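Local coordinates for protein Lpg2148(MvcA) (Legionella pneumophila subsp. pneumophila str. Philadelphia 1, PDB 6K11) that probably acts as a deamidase-related deubiquitinase that regulates the host ubiquitin-conjugating enzyme UBE2N during Legionella infection, at residues 10-15 with 21-26; 33-38 with 367-372; 41-46 with 54-59. All coordinates share one frame; numbering follows the deposited sequence.

Contact 1 of 3, residues 10-15 with 21-26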
loop_
_atom_site.group_PDB
_atom_site.type_symbol
_atom_site.label_atom_id
_atom_site.label_comp_id
_atom_site.label_asym_id
_atom_site.label_seq_id
_atom_site.Cartn_x
_atom_site.Cartn_y
_atom_site.Cartn_z
ATOM N N LYS A 10 4.924 21.943 10.145
ATOM C CA LYS A 10 4.986 23.058 9.209
ATOM C C LYS A 10 6.123 22.868 8.213
ATOM O O LYS A 10 5.970 23.143 7.016
ATOM C CB LYS A 10 5.157 24.367 9.988
ATOM C CG LYS A 10 5.400 25.599 9.149
ATOM C CD LYS A 10 5.331 26.834 10.060
ATOM C CE LYS A 10 5.388 28.135 9.277
ATOM N NZ LYS A 10 5.591 29.284 10.218
ATOM N N LYS A 11 7.266 22.396 8.690
ATOM C CA LYS A 11 8.443 22.267 7.839
ATOM C C LYS A 11 8.323 21.070 6.909
ATOM O O LYS A 11 8.680 21.164 5.731
ATOM C CB LYS A 11 9.698 22.157 8.711
ATOM C CG LYS A 11 10.958 21.677 8.022
ATOM C CD LYS A 11 12.198 22.138 8.814
ATOM C CE LYS A 11 13.480 22.039 7.976
ATOM N NZ LYS A 11 14.381 23.199 8.095
ATOM N N LEU A 12 7.835 19.937 7.424
ATOM C CA LEU A 12 7.624 18.780 6.569
ATOM C C LEU A 12 6.651 19.121 5.442
ATOM O O LEU A 12 6.898 18.800 4.262
ATOM C CB LEU A 12 7.119 17.595 7.406
ATOM C CG LEU A 12 6.581 16.417 6.576
ATOM C CD1 LEU A 12 7.721 15.709 5.855
ATOM C CD2 LEU A 12 5.759 15.425 7.405
ATOM N N LYS A 13 5.557 19.809 5.778
ATOM C CA LYS A 13 4.577 20.168 4.759
ATOM C C LYS A 13 5.165 21.157 3.755
ATOM O O LYS A 13 5.031 20.978 2.536
ATOM C CB LYS A 13 3.313 20.738 5.411
ATOM C CG LYS A 13 2.347 21.361 4.409
ATOM C CD LYS A 13 0.969 21.564 5.004
ATOM C CE LYS A 13 0.001 22.106 3.961
ATOM N NZ LYS A 13 -1.386 22.167 4.477
ATOM N N SER A 14 5.836 22.209 4.247
ATOM C CA SER A 14 6.377 23.214 3.337
ATOM C C SER A 14 7.421 22.608 2.398
ATOM O O SER A 14 7.427 22.888 1.189
ATOM C CB SER A 14 6.960 24.380 4.146
ATOM O OG SER A 14 7.498 25.358 3.275
ATOM N N MET A 15 8.285 21.748 2.928
ATOM C CA MET A 15 9.356 21.146 2.133
ATOM C C MET A 15 8.813 20.156 1.106
ATOM O O MET A 15 9.290 20.108 -0.036
ATOM C CB MET A 15 10.361 20.434 3.054
ATOM C CG MET A 15 11.326 21.367 3.856
ATOM S SD MET A 15 12.518 20.431 4.867
ATOM C CE MET A 15 13.377 19.522 3.588
ATOM N N VAL A 21 9.954 14.651 -4.963
ATOM C CA VAL A 21 10.772 13.444 -4.927
ATOM C C VAL A 21 12.102 13.657 -4.204
ATOM O O VAL A 21 12.686 12.692 -3.698
ATOM C CB VAL A 21 11.000 12.922 -6.370
ATOM C CG1 VAL A 21 11.853 13.904 -7.178
ATOM C CG2 VAL A 21 11.618 11.527 -6.365
ATOM N N MET A 22 12.596 14.896 -4.137
ATOM C CA MET A 22 13.883 15.146 -3.488
ATOM C C MET A 22 13.840 14.826 -1.994
ATOM O O MET A 22 14.899 14.645 -1.380
ATOM C CB MET A 22 14.318 16.610 -3.679
ATOM C CG MET A 22 14.529 17.062 -5.122
ATOM S SD MET A 22 14.997 18.772 -5.313
ATOM C CE MET A 22 16.810 18.683 -5.004
ATOM N N MET A 23 12.644 14.742 -1.396
ATOM C CA MET A 23 12.540 14.534 0.046
ATOM C C MET A 23 13.064 13.177 0.511
ATOM O O MET A 23 13.325 13.023 1.709
ATOM C CB MET A 23 11.089 14.722 0.495
ATOM C CG MET A 23 10.570 16.134 0.229
ATOM S SD MET A 23 11.420 17.307 1.324
ATOM C CE MET A 23 10.779 16.636 2.868
ATOM N N THR A 24 13.214 12.188 -0.386
ATOM C CA THR A 24 13.824 10.911 -0.003
ATOM C C THR A 24 15.280 11.058 0.427
ATOM O O THR A 24 15.786 10.216 1.179
ATOM C CB THR A 24 13.784 9.910 -1.166
ATOM O OG1 THR A 24 14.680 10.365 -2.197
ATOM C CG2 THR A 24 12.382 9.781 -1.724
ATOM N N GLY A 25 15.968 12.099 -0.039
ATOM C CA GLY A 25 17.379 12.283 0.243
ATOM C C GLY A 25 18.326 11.413 -0.562
ATOM O O GLY A 25 19.531 11.451 -0.313
ATOM N N VAL A 26 17.837 10.649 -1.526
ATOM C CA VAL A 26 18.715 9.748 -2.289
ATOM C C VAL A 26 19.436 10.555 -3.366
ATOM O O VAL A 26 18.774 11.269 -4.133
ATOM C CB VAL A 26 17.907 8.611 -2.906
ATOM C CG1 VAL A 26 18.789 7.716 -3.790
ATOM C CG2 VAL A 26 17.247 7.783 -1.825
#
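Met15 and Met23 meet side chain against side chain, an example of two methionines joining a helix to the loop that follows it. The two side chains run roughly perpendicular to each other. The SD of Met23 lies 3.7 Å from the terminal CE of Met15 and is equally near its CB, so the sulfur packs into the curve of the Met15 chain. Met23 CE in turn sits 3.8 Å from Met15 CB. A looser contact joins Leu12, one turn earlier on the helix, whose CD1 stands 4.4 Å from Met23 CE. The contact between the segments is apolar throughout, and its three touching residues are buried.

Torsions explain the fit. Met23 folds back on itself, bent at both chi2 and chi3, and this double bend carries its methyl group over Met15 CB. Met15 runs straight through chi2 and turns at chi3, 61°, which places CE beside the sulfur of its partner.

Met23 sits in a 3-10 segment, residues 21-24, that begins earlier in the chain and comes nearest the helix at this residue. Its end is tied off by an ST turn: Val26 N donates to Thr24 OG1 at 3.2 Å, nearly straight at 170°. Gly25, between them, adopts a positive phi, and its N bonds to Met22 O at 3.1 Å.

The contact lies where the link between helix 4-19 and helix 28-39 packs on the first of them. Leu81 of helix 71-83 touches both Leu12 and Met23, Met15 leans on Thr346 and Gln347 of helix 336-351, and Met22 reaches Val362 and Tyr365 of helix 358-381.

Contact 2 of 3, residues 33-38 with 367-372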
loop_
_atom_site.group_PDB
_atom_site.type_symbol
_atom_site.label_atom_id
_atom_site.label_comp_id
_atom_site.label_asym_id
_atom_site.label_seq_id
_atom_site.Cartn_x
_atom_site.Cartn_y
_atom_site.Cartn_z
ATOM N N GLN A 33 21.108 5.002 -11.138
ATOM C CA GLN A 33 21.724 3.681 -11.267
ATOM C C GLN A 33 20.785 2.577 -10.790
ATOM O O GLN A 33 20.723 1.499 -11.395
ATOM C CB GLN A 33 23.054 3.634 -10.493
ATOM C CG GLN A 33 24.127 4.500 -11.139
ATOM C CD GLN A 33 25.552 4.042 -10.789
ATOM O OE1 GLN A 33 25.760 3.271 -9.854
ATOM N NE2 GLN A 33 26.528 4.523 -11.546
ATOM N N MET A 34 20.045 2.811 -9.703
ATOM C CA MET A 34 19.172 1.738 -9.229
ATOM C C MET A 34 17.986 1.527 -10.174
ATOM O O MET A 34 17.517 0.389 -10.328
ATOM C CB MET A 34 18.700 2.018 -7.797
ATOM C CG MET A 34 19.817 1.922 -6.708
ATOM S SD MET A 34 20.942 0.465 -6.813
ATOM C CE MET A 34 19.851 -0.881 -6.382
ATOM N N GLN A 35 17.512 2.597 -10.834
ATOM C CA GLN A 35 16.486 2.454 -11.873
ATOM C C GLN A 35 17.001 1.610 -13.039
ATOM O O GLN A 35 16.306 0.710 -13.523
ATOM C CB GLN A 35 16.034 3.835 -12.370
ATOM C CG GLN A 35 15.177 4.621 -11.353
ATOM C CD GLN A 35 15.003 6.110 -11.687
ATOM O OE1 GLN A 35 15.839 6.733 -12.361
ATOM N NE2 GLN A 35 13.894 6.685 -11.215
ATOM N N ALA A 36 18.222 1.894 -13.507
ATOM C CA ALA A 36 18.831 1.074 -14.561
ATOM C C ALA A 36 18.877 -0.399 -14.169
ATOM O O ALA A 36 18.449 -1.274 -14.936
ATOM C CB ALA A 36 20.237 1.591 -14.877
ATOM N N GLU A 37 19.383 -0.695 -12.966
ATOM C CA GLU A 37 19.545 -2.092 -12.562
ATOM C C GLU A 37 18.198 -2.797 -12.424
ATOM O O GLU A 37 18.089 -3.992 -12.733
ATOM C CB GLU A 37 20.378 -2.165 -11.271
ATOM C CG GLU A 37 21.858 -1.739 -11.512
ATOM C CD GLU A 37 22.698 -1.588 -10.242
ATOM O OE1 GLU A 37 22.357 -2.196 -9.205
ATOM O OE2 GLU A 37 23.708 -0.849 -10.294
ATOM N N ARG A 38 17.151 -2.067 -12.030
ATOM C CA ARG A 38 15.815 -2.655 -11.994
ATOM C C ARG A 38 15.285 -2.942 -13.400
ATOM O O ARG A 38 14.468 -3.852 -13.572
ATOM C CB ARG A 38 14.856 -1.737 -11.230
ATOM C CG ARG A 38 13.470 -2.332 -11.030
ATOM C CD ARG A 38 12.494 -1.391 -10.315
ATOM N NE ARG A 38 13.156 -0.503 -9.359
ATOM C CZ ARG A 38 13.098 0.830 -9.387
ATOM N NH1 ARG A 38 13.740 1.538 -8.464
ATOM N NH2 ARG A 38 12.404 1.461 -10.332
ATOM N N ASN A 367 16.901 15.421 -14.133
ATOM C CA ASN A 367 17.790 15.322 -15.289
ATOM C C ASN A 367 19.041 14.515 -14.948
ATOM O O ASN A 367 19.528 13.732 -15.775
ATOM C CB ASN A 367 18.159 16.719 -15.803
ATOM C CG ASN A 367 16.947 17.467 -16.394
ATOM O OD1 ASN A 367 15.892 16.883 -16.605
ATOM N ND2 ASN A 367 17.104 18.755 -16.643
ATOM N N ARG A 368 19.554 14.661 -13.722
ATOM C CA ARG A 368 20.735 13.903 -13.325
ATOM C C ARG A 368 20.408 12.432 -13.102
ATOM O O ARG A 368 21.242 11.573 -13.388
ATOM C CB ARG A 368 21.371 14.515 -12.066
ATOM C CG ARG A 368 21.971 15.901 -12.306
ATOM C CD ARG A 368 22.125 16.715 -11.012
ATOM N NE ARG A 368 22.946 16.043 -10.008
ATOM C CZ ARG A 368 23.298 16.600 -8.853
ATOM N NH1 ARG A 368 22.899 17.837 -8.568
ATOM N NH2 ARG A 368 24.042 15.926 -7.985
ATOM N N ALA A 369 19.200 12.112 -12.618
ATOM C CA ALA A 369 18.817 10.707 -12.477
ATOM C C ALA A 369 18.663 10.040 -13.840
ATOM O O ALA A 369 19.044 8.876 -14.020
ATOM C CB ALA A 369 17.515 10.582 -11.673
ATOM N N LYS A 370 18.107 10.764 -14.813
ATOM C CA LYS A 370 17.960 10.205 -16.161
ATOM C C LYS A 370 19.322 9.951 -16.807
ATOM O O LYS A 370 19.553 8.894 -17.405
ATOM C CB LYS A 370 17.120 11.154 -17.021
ATOM C CG LYS A 370 16.928 10.690 -18.486
ATOM C CD LYS A 370 15.878 11.563 -19.191
ATOM C CE LYS A 370 15.354 10.904 -20.470
ATOM N NZ LYS A 370 14.262 11.699 -21.125
ATOM N N LEU A 371 20.229 10.921 -16.713
ATOM C CA LEU A 371 21.574 10.727 -17.237
ATOM C C LEU A 371 22.252 9.524 -16.587
ATOM O O LEU A 371 22.846 8.683 -17.275
ATOM C CB LEU A 371 22.390 11.996 -17.021
ATOM C CG LEU A 371 23.847 11.837 -17.436
ATOM C CD1 LEU A 371 23.926 11.711 -18.961
ATOM C CD2 LEU A 371 24.692 12.988 -16.924
ATOM N N ALA A 372 22.175 9.423 -15.258
ATOM C CA ALA A 372 22.804 8.300 -14.564
ATOM C C ALA A 372 22.188 6.973 -14.991
ATOM O O ALA A 372 22.900 5.975 -15.200
ATOM C CB ALA A 372 22.688 8.484 -13.050
HETATM O O HOH W 1 25.635 5.953 -13.956
#
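Gln33 and Ala372 are where segments 33-38 and 367-372 have their nearest CA atoms, 5.8 Å apart, and the contact illustrates how small residues let one helix approach another. The van der Waals part is simple. Ala372 CB points toward segment 33-38 and lies 4.3 Å from the backbone N of Gln33, so a methyl group rests on main chain with no longer side chain between them. One helical turn earlier, Ala369 CB lies alongside, 4.3 Å from Gln35 OE1. Gln35 gets there by an extended chain: CG lies beside the backbone N, chi1 -72°, and chi2 of 166° keeps the chain extended, which sets OE1 beside Ala369.

The segments belong to helix 28-39 and the long helix 358-381, residues from near the two ends of the chain that come together in a helical part of the fold. Helix 49-64 also borders the contact: Val60 and Met64 touch Gln35, while Lys370 packs against Cys61.

Polar linkage across the contact runs through water. A single molecule accepts from Gln33 NE2 at 2.9 Å and donates to Ala372 O at 3.0 Å, bridging a side-chain amide to a main-chain carbonyl. That carbonyl is on the same residue whose methyl touches Gln33 N, so Gln33 meets Ala372 twice, by backbone contact and by the bridge. Gln35 OE1 and Ala369 O, both acceptors, keep 4.2 Å apart. A direct polar tie between the same two helices lies one turn further along, where Glu37 OE2 hydrogen-bonds to His376 NE2.

Contact 3 of 3, residues 41-46 with 54-59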
loop_
_atom_site.group_PDB
_atom_site.type_symbol
_atom_site.label_atom_id
_atom_site.label_comp_id
_atom_site.label_asym_id
_atom_site.label_seq_id
_atom_site.Cartn_x
_atom_site.Cartn_y
_atom_site.Cartn_z
ATOM N N PRO A 41 16.625 -6.715 -16.182
ATOM C CA PRO A 41 15.946 -7.988 -16.482
ATOM C C PRO A 41 14.881 -7.883 -17.564
ATOM O O PRO A 41 14.438 -8.920 -18.076
ATOM C CB PRO A 41 15.325 -8.385 -15.135
ATOM C CG PRO A 41 16.133 -7.643 -14.112
ATOM C CD PRO A 41 16.447 -6.338 -14.765
ATOM N N SER A 42 14.452 -6.675 -17.924
ATOM C CA SER A 42 13.440 -6.477 -18.953
ATOM C C SER A 42 14.026 -6.292 -20.347
ATOM O O SER A 42 13.265 -6.203 -21.317
ATOM C CB SER A 42 12.564 -5.271 -18.607
ATOM O OG SER A 42 11.799 -5.517 -17.443
ATOM N N ILE A 43 15.346 -6.238 -20.481
ATOM C CA ILE A 43 15.983 -6.035 -21.772
ATOM C C ILE A 43 16.398 -7.395 -22.322
ATOM O O ILE A 43 17.196 -8.112 -21.705
ATOM C CB ILE A 43 17.177 -5.076 -21.659
ATOM C CG1 ILE A 43 16.683 -3.725 -21.115
ATOM C CG2 ILE A 43 17.884 -4.938 -23.008
ATOM C CD1 ILE A 43 17.652 -2.593 -21.261
ATOM N N ASN A 44 15.823 -7.763 -23.463
ATOM C CA ASN A 44 16.205 -8.982 -24.164
ATOM C C ASN A 44 17.534 -8.738 -24.870
ATOM O O ASN A 44 17.619 -7.905 -25.780
ATOM C CB ASN A 44 15.109 -9.381 -25.152
ATOM C CG ASN A 44 15.337 -10.754 -25.758
ATOM O OD1 ASN A 44 16.410 -11.036 -26.296
ATOM N ND2 ASN A 44 14.320 -11.615 -25.683
ATOM N N LYS A 45 18.577 -9.456 -24.447
ATOM C CA LYS A 45 19.920 -9.147 -24.927
ATOM C C LYS A 45 20.227 -9.728 -26.302
ATOM O O LYS A 45 21.267 -9.389 -26.877
ATOM C CB LYS A 45 20.955 -9.614 -23.900
ATOM C CG LYS A 45 20.748 -8.954 -22.543
ATOM C CD LYS A 45 20.790 -9.959 -21.420
ATOM C CE LYS A 45 22.000 -9.706 -20.543
ATOM N NZ LYS A 45 22.009 -10.598 -19.349
ATOM N N THR A 46 19.347 -10.557 -26.859
ATOM C CA THR A 46 19.455 -10.965 -28.257
ATOM C C THR A 46 18.746 -10.002 -29.203
ATOM O O THR A 46 18.735 -10.242 -30.414
ATOM C CB THR A 46 18.886 -12.378 -28.454
ATOM O OG1 THR A 46 17.459 -12.301 -28.563
ATOM C CG2 THR A 46 19.254 -13.288 -27.290
ATOM N N ALA A 54 16.337 2.898 -24.764
ATOM C CA ALA A 54 15.516 4.096 -24.925
ATOM C C ALA A 54 14.112 3.870 -24.380
ATOM O O ALA A 54 13.532 4.757 -23.736
ATOM C CB ALA A 54 15.463 4.506 -26.397
ATOM N N LYS A 55 13.570 2.671 -24.600
ATOM C CA LYS A 55 12.244 2.321 -24.109
ATOM C C LYS A 55 12.198 2.309 -22.584
ATOM O O LYS A 55 11.280 2.874 -21.971
ATOM C CB LYS A 55 11.838 0.953 -24.670
ATOM C CG LYS A 55 10.483 0.437 -24.190
ATOM C CD LYS A 55 10.349 -1.065 -24.413
ATOM C CE LYS A 55 8.946 -1.556 -24.070
ATOM N NZ LYS A 55 8.789 -3.029 -24.282
ATOM N N GLU A 56 13.183 1.665 -21.951
ATOM C CA GLU A 56 13.166 1.570 -20.495
ATOM C C GLU A 56 13.384 2.931 -19.852
ATOM O O GLU A 56 12.784 3.235 -18.814
ATOM C CB GLU A 56 14.224 0.578 -20.013
ATOM C CG GLU A 56 13.907 -0.863 -20.350
ATOM C CD GLU A 56 12.661 -1.361 -19.645
ATOM O OE1 GLU A 56 12.336 -0.843 -18.553
ATOM O OE2 GLU A 56 12.009 -2.279 -20.178
ATOM N N VAL A 57 14.236 3.762 -20.447
ATOM C CA VAL A 57 14.478 5.088 -19.888
ATOM C C VAL A 57 13.209 5.931 -19.972
ATOM O O VAL A 57 12.826 6.610 -19.010
ATOM C CB VAL A 57 15.671 5.757 -20.592
ATOM C CG1 VAL A 57 15.796 7.210 -20.174
ATOM C CG2 VAL A 57 16.980 4.982 -20.270
ATOM N N SER A 58 12.530 5.887 -21.122
ATOM C CA SER A 58 11.284 6.634 -21.284
ATOM C C SER A 58 10.245 6.210 -20.250
ATOM O O SER A 58 9.591 7.057 -19.623
ATOM C CB SER A 58 10.741 6.442 -22.704
ATOM O OG SER A 58 9.405 6.937 -22.809
ATOM N N LYS A 59 10.081 4.899 -20.058
ATOM C CA LYS A 59 9.085 4.394 -19.117
ATOM C C LYS A 59 9.317 4.945 -17.711
ATOM O O LYS A 59 8.391 5.453 -17.067
ATOM C CB LYS A 59 9.113 2.865 -19.121
ATOM C CG LYS A 59 8.292 2.197 -18.020
ATOM C CD LYS A 59 8.222 0.687 -18.258
ATOM C CE LYS A 59 8.082 -0.094 -16.954
ATOM N NZ LYS A 59 8.353 -1.550 -17.164
#
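A nine-residue loop joins helix 28-39 to helix 49-64, and this contact shows how such a loop settles on the helix that follows it. Within segment 54-59 it is Glu56 that meets the loop, and it serves two neighbours with different parts of its chain. Its aliphatic portion meets Ile43: Glu56 CG lies 4.1 Å from Ile43 CG1, the two side chains lying alongside and running opposite ways. Its carboxylate meets Ser42, with OE2 at 3.4 Å from Ser42 CB. The serine therefore presents its methylene carbon to the carboxylate, a contact made without a hydrogen bond between them.

A bend in Glu56 makes this double use possible. With CG beside the backbone N and chi2 at -65°, the chain folds instead of running straight out, which brings the carboxylate over Ser42 while CG stays against the isoleucine. The other carboxylate oxygen, OE1, takes a weak hydrogen bond from Ser39 OG at the end of the preceding helix.

Beyond Ile43 the loop is shaped by an Asx turn. Asn44 OD1 accepts from Thr46 N at 3.0 Å, with the donor in the carbonyl plane, and also from Thr46 OG1 at 2.8 Å, tilted 25° from that plane. Two donors of one residue thus grip a single oxygen and limit the rotation of the Asn44 amide. The backbone N of Asn44 bonds in turn to Gln52 OE1, a further tie between loop and helix.

Ile43 also packs on Leu49, Gln52 and Ile53 of helix 49-64 and on Leu381 of helix 358-381, while Val57, next after Glu56, faces Met373 and Thr374 of that same long helix.

Overall arrangement
Contacts 2 and 3 are neighbours, their centres 13 Å apart, and touch where Lys370 CE meets Val57 CG1 at 3.7 Å; contact 1 lies further off, its centre 21 Å from that of contact 2. Helix 358-381 supplies one side of contact 2 and touches the segments of contacts 1 and 3. Contacts 1 and 3 are local, each setting an interhelical loop against a helix next to it in the chain, whereas contact 2 joins distant parts of the chain. Chemistry follows place: contact 1 is wholly buried and purely apolar, contact 2 has a water beside the partly exposed Gln33, and contact 3 combines a buried glutamate with an exposed serine.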